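Local coordinates for protein lipid binding hydrolase (PDB 2IF6) that probably acts as a hydrolase of the permuted papain-like amidase family, although its substrate and precise reaction are not established, at residues 36-41 with 86-91; 119-122 with 126-129; 137-142 with 146-151. All coordinates share one frame; numbering follows the deposited sequence.

Overall arrangement
The three contacts follow one another along the chain, each closing before the next opens, and all lie within the permuted papain-like amidase region of the chain. Interaction 1 seats helix 81-91 on strand 33-40 of the six-stranded antiparallel sheet. Interaction 2 folds the loop at 126-129 back on the end of helix 112-124. The two share a core, their centres about 14 Å apart, with Met36 and Leu87 packing on Tyr120. Interaction 3 is about 34 Å from interaction 1, centre to centre, on the opposite side of the chain's centre. Interaction 1 thus joins a helix to the sheet, interaction 2 a helix to its own loop, and interaction 3 a surface helix to its lead-in.

Interaction 1 (36-41 with 86-91); sequences MLVMRN and KLAQTA
Leu87 meets Met36 through the methylene next to its backbone: Leu87 CB lies 4.1 Å from Met36 CE, and the same methyl comes just as near to the carbonyl oxygen of Leu87. The two side chains approach at a slant. Met36 leaves its strand extended, CG anti to the backbone N (chi1 179°), and bends only at its last torsion (chi3 82°), which brings the methyl between Leu87 and Ala91. One residue on, Ala88 receives Val38, with Val38 CG1 4.3 Å from Ala88 CB; these two residues also bring the backbones nearest, their CA atoms 6.4 Å apart. Within the helix, Thr90 OG1 donates to Lys86 O at 3.0 Å, reaching that oxygen from the face opposite to the Thr90 backbone N, so two donors grip one helix carbonyl as an internal brace. Ala91, a turn beyond Leu87, completes the seat of Met36, with its CB 4.2 Å from Met36 CE. Met36 and Val38 together span the 9.2 Å between the axes of the short strand and helix segments, meeting two alanines and the CB of Leu87. Those axes run at 100° to each other. Strand 43-49 contributes Phe47, which touches both Val38 and Ala91, while Val119 and Tyr120 of helix 112-124 pack on Leu87, and Tyr120 also on Met36.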
loop_
_atom_site.group_PDB
_atom_site.type_symbol
_atom_site.label_atom_id
_atom_site.label_comp_id
_atom_site.label_asym_id
_atom_site.label_seq_id
_atom_site.Cartn_x
_atom_site.Cartn_y
_atom_site.Cartn_z
ATOM N N MET A 36 -6.479 -1.785 -0.537
ATOM C CA MET A 36 -7.060 -3.136 -0.455
ATOM C C MET A 36 -8.512 -3.037 -0.833
ATOM O O MET A 36 -9.234 -2.125 -0.354
ATOM C CB MET A 36 -6.920 -3.706 0.969
ATOM C CG MET A 36 -7.521 -5.170 1.246
ATOM S SD MET A 36 -7.509 -5.543 3.025
ATOM C CE MET A 36 -9.039 -4.709 3.586
ATOM N N LEU A 37 -8.948 -3.956 -1.683
ATOM C CA LEU A 37 -10.342 -3.990 -2.142
ATOM C C LEU A 37 -11.244 -4.336 -0.944
ATOM O O LEU A 37 -10.891 -5.194 -0.132
ATOM C CB LEU A 37 -10.534 -5.013 -3.263
ATOM C CG LEU A 37 -10.324 -4.625 -4.744
ATOM C CD1 LEU A 37 -11.433 -3.717 -5.204
ATOM C CD2 LEU A 37 -8.943 -3.995 -4.965
ATOM N N VAL A 38 -12.366 -3.609 -0.822
ATOM C CA VAL A 38 -13.461 -3.990 0.091
ATOM C C VAL A 38 -14.768 -3.891 -0.722
ATOM O O VAL A 38 -15.078 -2.820 -1.288
ATOM C CB VAL A 38 -13.531 -3.143 1.376
ATOM C CG1 VAL A 38 -14.750 -3.543 2.222
ATOM C CG2 VAL A 38 -12.293 -3.332 2.199
ATOM N N MET A 39 -15.478 -5.013 -0.835
ATOM C CA MET A 39 -16.796 -5.040 -1.460
ATOM C C MET A 39 -17.825 -4.545 -0.450
ATOM O O MET A 39 -17.994 -5.106 0.636
ATOM C CB MET A 39 -17.145 -6.430 -2.021
ATOM C CG MET A 39 -16.046 -7.044 -2.880
ATOM S SD MET A 39 -15.414 -6.009 -4.244
ATOM C CE MET A 39 -16.821 -6.031 -5.304
ATOM N N ARG A 40 -18.469 -3.435 -0.780
ATOM C CA ARG A 40 -19.485 -2.858 0.097
ATOM C C ARG A 40 -20.795 -2.888 -0.665
ATOM O O ARG A 40 -20.898 -2.324 -1.752
ATOM C CB ARG A 40 -19.120 -1.440 0.482
ATOM C CG ARG A 40 -17.759 -1.301 1.161
ATOM C CD ARG A 40 -17.415 0.183 1.258
ATOM N NE ARG A 40 -18.083 0.871 2.359
ATOM C CZ ARG A 40 -18.317 2.185 2.389
ATOM N NH1 ARG A 40 -17.960 2.965 1.368
ATOM N NH2 ARG A 40 -18.909 2.737 3.422
ATOM N N ASN A 41 -21.776 -3.619 -0.141
ATOM C CA ASN A 41 -23.014 -3.894 -0.893
ATOM C C ASN A 41 -22.696 -4.379 -2.305
ATOM O O ASN A 41 -23.313 -3.960 -3.284
ATOM C CB ASN A 41 -23.931 -2.654 -0.904
ATOM C CG ASN A 41 -25.370 -2.962 -1.321
ATOM O OD1 ASN A 41 -26.262 -2.136 -1.119
ATOM N ND2 ASN A 41 -25.599 -4.124 -1.931
ATOM N N LYS A 86 -13.399 -10.781 8.027
ATOM C CA LYS A 86 -12.450 -10.340 9.063
ATOM C C LYS A 86 -11.576 -9.170 8.579
ATOM O O LYS A 86 -11.312 -8.226 9.348
ATOM C CB LYS A 86 -11.598 -11.501 9.575
ATOM C CG LYS A 86 -12.382 -12.476 10.432
ATOM C CD LYS A 86 -11.535 -13.690 10.791
ATOM C CE LYS A 86 -12.341 -14.699 11.612
ATOM N NZ LYS A 86 -11.486 -15.849 12.047
ATOM N N LEU A 87 -11.144 -9.218 7.316
ATOM C CA LEU A 87 -10.391 -8.076 6.734
ATOM C C LEU A 87 -11.249 -6.827 6.722
ATOM O O LEU A 87 -10.800 -5.754 7.152
ATOM C CB LEU A 87 -9.911 -8.379 5.311
ATOM C CG LEU A 87 -8.788 -9.417 5.203
ATOM C CD1 LEU A 87 -8.725 -9.872 3.770
ATOM C CD2 LEU A 87 -7.405 -8.943 5.736
ATOM N N ALA A 88 -12.484 -6.964 6.240
ATOM C CA ALA A 88 -13.410 -5.827 6.201
ATOM C C ALA A 88 -13.619 -5.190 7.587
ATOM O O ALA A 88 -13.582 -3.963 7.717
ATOM C CB ALA A 88 -14.729 -6.246 5.569
ATOM N N GLN A 89 -13.836 -6.033 8.606
ATOM C CA GLN A 89 -14.054 -5.640 10.014
ATOM C C GLN A 89 -12.873 -4.882 10.614
ATOM O O GLN A 89 -13.016 -3.854 11.281
ATOM C CB GLN A 89 -14.272 -6.919 10.839
ATOM C CG GLN A 89 -14.840 -6.754 12.246
ATOM C CD GLN A 89 -15.210 -8.099 12.905
ATOM O OE1 GLN A 89 -14.472 -9.099 12.804
ATOM N NE2 GLN A 89 -16.349 -8.116 13.606
ATOM N N THR A 90 -11.694 -5.455 10.424
ATOM C CA THR A 90 -10.461 -4.849 10.904
ATOM C C THR A 90 -10.175 -3.535 10.217
ATOM O O THR A 90 -9.742 -2.598 10.865
ATOM C CB THR A 90 -9.280 -5.814 10.690
ATOM O OG1 THR A 90 -9.527 -6.996 11.441
ATOM C CG2 THR A 90 -7.962 -5.205 11.168
ATOM N N ALA A 91 -10.417 -3.463 8.898
ATOM C CA ALA A 91 -10.150 -2.238 8.151
ATOM C C ALA A 91 -10.867 -1.062 8.821
ATOM O O ALA A 91 -10.352 0.061 8.829
ATOM C CB ALA A 91 -10.575 -2.366 6.718
#

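Interaction 2 (119-122 with 126-129); sequences VYQN and MRVG
Tyr120 and Val128 make the closest side-chain contact, Tyr120 CD2 lying 3.6 Å from Val128 CG2, with the valine coming obliquely at the ring. Met126 lies alongside the tyrosine and points the same way. Its sulfur sits at the ring edge, SD 5.3 Å from the centroid of the Tyr120 ring and 84° off the normal, a Met-aromatic contact; a bend at the last torsion (chi3 34°) carries CE to 4.0 Å from Tyr120 CD2. Nearer the surface, the amide of Gln121 rides beside the aliphatic part of Arg127, with Gln121 NE2 3.8 Å from Arg127 CG.

Two backbone contacts accompany this packing. Met126 N donates to Tyr120 O over 3.4 Å, a weak bond, and Met126 O receives a CA-H...O contact from Gln121 CA at 3.2 Å. The chain is thereby turned back beside the last turns of the helix, a worked example of a loop doubling back beside the helix it leaves. Further out, Arg127 O accepts from Gln173 NE2 and Gly129 O from Trp117 NE1, two further hydrogen bonds to the loop backbone. The hydroxyl of Tyr120 is hydrogen-bonded to Gly8 O, fixing the distal end of the ring. Around this core, strand 70-75 supplies Val75 to Tyr120 and Met126, and strand 10-13 supplies Ile10 to Tyr120 and Val128, so helix 112-124 and its loop pack together on the central sheet.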
loop_
_atom_site.group_PDB
_atom_site.type_symbol
_atom_site.label_atom_id
_atom_site.label_comp_id
_atom_site.label_asym_id
_atom_site.label_seq_id
_atom_site.Cartn_x
_atom_site.Cartn_y
_atom_site.Cartn_z
ATOM N N VAL A 119 -3.676 -4.397 8.516
ATOM C CA VAL A 119 -5.004 -5.014 8.450
ATOM C C VAL A 119 -4.877 -6.545 8.284
ATOM O O VAL A 119 -5.534 -7.309 8.990
ATOM C CB VAL A 119 -5.895 -4.370 7.359
ATOM C CG1 VAL A 119 -7.130 -5.266 7.092
ATOM C CG2 VAL A 119 -6.321 -2.920 7.790
ATOM N N TYR A 120 -3.993 -6.998 7.399
ATOM C CA TYR A 120 -3.835 -8.444 7.181
ATOM C C TYR A 120 -3.318 -9.109 8.439
ATOM O O TYR A 120 -3.726 -10.230 8.787
ATOM C CB TYR A 120 -2.894 -8.737 6.008
ATOM C CG TYR A 120 -3.649 -9.063 4.748
ATOM C CD1 TYR A 120 -4.126 -8.055 3.909
ATOM C CD2 TYR A 120 -3.947 -10.378 4.424
ATOM C CE1 TYR A 120 -4.846 -8.374 2.744
ATOM C CE2 TYR A 120 -4.681 -10.705 3.291
ATOM C CZ TYR A 120 -5.125 -9.696 2.449
ATOM O OH TYR A 120 -5.807 -10.031 1.305
ATOM N N GLN A 121 -2.416 -8.414 9.113
ATOM C CA GLN A 121 -1.758 -8.993 10.273
ATOM C C GLN A 121 -2.785 -9.098 11.380
ATOM O O GLN A 121 -2.904 -10.122 12.027
ATOM C CB GLN A 121 -0.550 -8.144 10.679
ATOM C CG GLN A 121 -0.191 -8.124 12.207
ATOM C CD GLN A 121 0.197 -9.469 12.769
ATOM O OE1 GLN A 121 -0.039 -9.751 13.961
ATOM N NE2 GLN A 121 0.792 -10.315 11.936
ATOM N N ASN A 122 -3.544 -8.030 11.589
ATOM C CA ASN A 122 -4.474 -8.014 12.703
ATOM C C ASN A 122 -5.743 -8.822 12.477
ATOM O O ASN A 122 -6.288 -9.377 13.420
ATOM C CB ASN A 122 -4.756 -6.585 13.148
ATOM C CG ASN A 122 -3.585 -6.002 13.934
ATOM O OD1 ASN A 122 -3.238 -6.513 15.004
ATOM N ND2 ASN A 122 -2.932 -4.988 13.381
ATOM N N MET A 126 -1.623 -12.904 9.147
ATOM C CA MET A 126 -0.703 -13.093 8.027
ATOM C C MET A 126 0.239 -11.895 7.956
ATOM O O MET A 126 -0.204 -10.754 8.081
ATOM C CB MET A 126 -1.455 -13.191 6.683
ATOM C CG MET A 126 -2.454 -14.349 6.542
ATOM S SD MET A 126 -3.298 -14.412 4.918
ATOM C CE MET A 126 -2.041 -13.817 3.822
ATOM N N ARG A 127 1.525 -12.161 7.738
ATOM C CA ARG A 127 2.499 -11.118 7.449
ATOM C C ARG A 127 2.689 -11.069 5.934
ATOM O O ARG A 127 3.332 -11.945 5.328
ATOM C CB ARG A 127 3.817 -11.399 8.174
ATOM C CG ARG A 127 3.693 -11.383 9.725
ATOM C CD ARG A 127 5.007 -11.824 10.409
ATOM N NE ARG A 127 6.135 -10.950 10.067
ATOM C CZ ARG A 127 6.551 -9.918 10.807
ATOM N NH1 ARG A 127 5.957 -9.626 11.962
ATOM N NH2 ARG A 127 7.581 -9.178 10.389
ATOM N N VAL A 128 2.078 -10.072 5.314
ATOM C CA VAL A 128 2.066 -9.967 3.863
ATOM C C VAL A 128 3.147 -8.978 3.442
ATOM O O VAL A 128 2.859 -7.848 3.072
ATOM C CB VAL A 128 0.664 -9.569 3.322
ATOM C CG1 VAL A 128 0.648 -9.544 1.794
ATOM C CG2 VAL A 128 -0.403 -10.614 3.782
ATOM N N GLY A 129 4.398 -9.421 3.513
ATOM C CA GLY A 129 5.521 -8.541 3.231
ATOM C C GLY A 129 6.553 -8.438 4.327
ATOM O O GLY A 129 6.231 -8.480 5.540
#

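Interaction 3 (137-142 with 146-151); sequences FDLSNP and AKLKER
Pro142 presents a flat peptide carbonyl to Ala146, and the hydrogen bond between them is the one polar link across the contact: Ala146 N donates to Pro142 O at 2.9 Å. The methyl of Ala146 lies beside the same oxygen, with Ala146 CB 3.4 Å from Pro142 O. This is an i to i+4 bond in the first turn of helix 142-152, with proline as the first residue of the helix.

The second flat group, the carboxylate of Asp138, belongs to the lead-in. At its edges, OD1 takes two donors: Ser140 OG at 2.7 Å from Asp138 OD1, on the syn side, and Ser140 N at 3.2 Å from Asp138 OD1, on the anti side and 25° out of the carboxylate plane. The backbone bond defines an Asx turn, and the other carboxylate oxygen is held by His28 NE2. The Asx turn leads directly into the N-cap, Asn141, whose OD1 accepts from Leu143 N.

Between turn and helix, the apolar contact is small. Leu139 and Leu148 cross at about a right angle, and Leu148 CD1 meets both branches of its partner, 4.0 Å from Leu139 CD1. Leu139 has its CG opposite the carbonyl carbon and beside the backbone N (chi1 -54°), which brings its end nearer the helix than the direction of its CB alone would. The arrangement exemplifies a helix start preceded by an Asx turn and a side-chain N-cap. Helix 20-27 lies against this unit, with Thr27 touching Phe137, Leu25 touching Asn141 and Ala22 touching Lys147.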
loop_
_atom_site.group_PDB
_atom_site.type_symbol
_atom_site.label_atom_id
_atom_site.label_comp_id
_atom_site.label_asym_id
_atom_site.label_seq_id
_atom_site.Cartn_x
_atom_site.Cartn_y
_atom_site.Cartn_z
ATOM N N PHE A 137 16.782 0.742 2.676
ATOM C CA PHE A 137 16.327 1.051 1.327
ATOM C C PHE A 137 17.485 1.655 0.575
ATOM O O PHE A 137 18.579 1.806 1.155
ATOM C CB PHE A 137 15.057 1.910 1.371
ATOM C CG PHE A 137 13.863 1.139 1.866
ATOM C CD1 PHE A 137 13.096 0.388 0.992
ATOM C CD2 PHE A 137 13.556 1.099 3.222
ATOM C CE1 PHE A 137 11.996 -0.357 1.457
ATOM C CE2 PHE A 137 12.462 0.357 3.694
ATOM C CZ PHE A 137 11.686 -0.365 2.821
ATOM N N ASP A 138 17.272 1.952 -0.703
ATOM C CA ASP A 138 18.308 2.532 -1.542
ATOM C C ASP A 138 18.154 4.047 -1.523
ATOM O O ASP A 138 17.268 4.601 -2.168
ATOM C CB ASP A 138 18.214 1.990 -2.960
ATOM C CG ASP A 138 19.375 2.447 -3.854
ATOM O OD1 ASP A 138 20.218 3.290 -3.424
ATOM O OD2 ASP A 138 19.438 1.957 -4.999
ATOM N N LEU A 139 19.027 4.702 -0.773
ATOM C CA LEU A 139 18.921 6.139 -0.512
ATOM C C LEU A 139 20.050 6.887 -1.211
ATOM O O LEU A 139 20.239 8.093 -1.014
ATOM C CB LEU A 139 18.920 6.415 1.001
ATOM C CG LEU A 139 17.883 5.678 1.861
ATOM C CD1 LEU A 139 17.959 6.154 3.290
ATOM C CD2 LEU A 139 16.433 5.816 1.352
ATOM N N SER A 140 20.754 6.163 -2.078
ATOM C CA SER A 140 21.889 6.691 -2.784
ATOM C C SER A 140 21.516 7.722 -3.855
ATOM O O SER A 140 22.242 8.679 -4.031
ATOM C CB SER A 140 22.740 5.560 -3.351
ATOM O OG SER A 140 22.097 4.953 -4.439
ATOM N N ASN A 141 20.374 7.584 -4.522
ATOM C CA ASN A 141 20.026 8.547 -5.584
ATOM C C ASN A 141 19.815 9.963 -5.029
ATOM O O ASN A 141 19.142 10.126 -4.029
ATOM C CB ASN A 141 18.784 8.088 -6.354
ATOM C CG ASN A 141 18.630 8.784 -7.705
ATOM O OD1 ASN A 141 18.159 9.928 -7.791
ATOM N ND2 ASN A 141 18.983 8.077 -8.774
ATOM N N PRO A 142 20.400 10.993 -5.684
ATOM C CA PRO A 142 20.293 12.381 -5.213
ATOM C C PRO A 142 18.858 12.901 -5.195
ATOM O O PRO A 142 18.534 13.767 -4.371
ATOM C CB PRO A 142 21.116 13.172 -6.237
ATOM C CG PRO A 142 22.034 12.172 -6.861
ATOM C CD PRO A 142 21.215 10.901 -6.912
ATOM N N ALA A 146 17.361 14.386 -1.824
ATOM C CA ALA A 146 16.676 15.691 -1.798
ATOM C C ALA A 146 15.290 15.624 -1.136
ATOM O O ALA A 146 14.940 16.459 -0.300
ATOM C CB ALA A 146 16.585 16.303 -3.192
ATOM N N LYS A 147 14.512 14.603 -1.475
ATOM C CA LYS A 147 13.188 14.439 -0.890
ATOM C C LYS A 147 13.266 14.087 0.604
ATOM O O LYS A 147 12.451 14.523 1.384
ATOM C CB LYS A 147 12.363 13.404 -1.669
ATOM C CG LYS A 147 11.886 13.895 -3.084
ATOM C CD LYS A 147 10.844 15.033 -3.037
ATOM C CE LYS A 147 9.575 14.644 -2.291
ATOM N NZ LYS A 147 8.506 15.685 -2.436
ATOM N N LEU A 148 14.248 13.311 1.005
ATOM C CA LEU A 148 14.424 13.043 2.437
ATOM C C LEU A 148 14.770 14.362 3.164
ATOM O O LEU A 148 14.268 14.637 4.246
ATOM C CB LEU A 148 15.528 12.014 2.656
ATOM C CG LEU A 148 15.276 10.550 2.278
ATOM C CD1 LEU A 148 16.591 9.822 2.258
ATOM C CD2 LEU A 148 14.316 9.891 3.280
ATOM N N LYS A 149 15.618 15.174 2.548
ATOM C CA LYS A 149 15.990 16.458 3.138
ATOM C C LYS A 149 14.765 17.360 3.278
ATOM O O LYS A 149 14.547 17.959 4.323
ATOM C CB LYS A 149 17.067 17.155 2.330
ATOM C CG LYS A 149 17.428 18.525 2.889
ATOM C CD LYS A 149 18.749 19.049 2.342
ATOM C CE LYS A 149 18.837 20.558 2.571
ATOM N NZ LYS A 149 20.180 21.025 2.185
ATOM N N GLU A 150 13.964 17.405 2.229
ATOM C CA GLU A 150 12.743 18.211 2.191
ATOM C C GLU A 150 11.779 17.830 3.314
ATOM O O GLU A 150 11.275 18.700 4.020
ATOM C CB GLU A 150 12.106 18.049 0.810
ATOM C CG GLU A 150 10.916 18.948 0.462
ATOM C CD GLU A 150 10.473 18.766 -1.022
ATOM O OE1 GLU A 150 11.350 18.519 -1.916
ATOM O OE2 GLU A 150 9.253 18.861 -1.286
ATOM N N ARG A 151 11.563 16.528 3.514
ATOM C CA ARG A 151 10.600 16.060 4.490
ATOM C C ARG A 151 11.147 16.072 5.925
ATOM O O ARG A 151 10.443 16.484 6.845
ATOM C CB ARG A 151 10.087 14.656 4.089
ATOM C CG ARG A 151 9.281 13.868 5.110
ATOM C CD ARG A 151 8.001 14.577 5.556
ATOM N NE ARG A 151 7.264 15.167 4.434
ATOM C CZ ARG A 151 6.262 16.033 4.574
ATOM N NH1 ARG A 151 5.854 16.399 5.787
ATOM N NH2 ARG A 151 5.657 16.525 3.495
#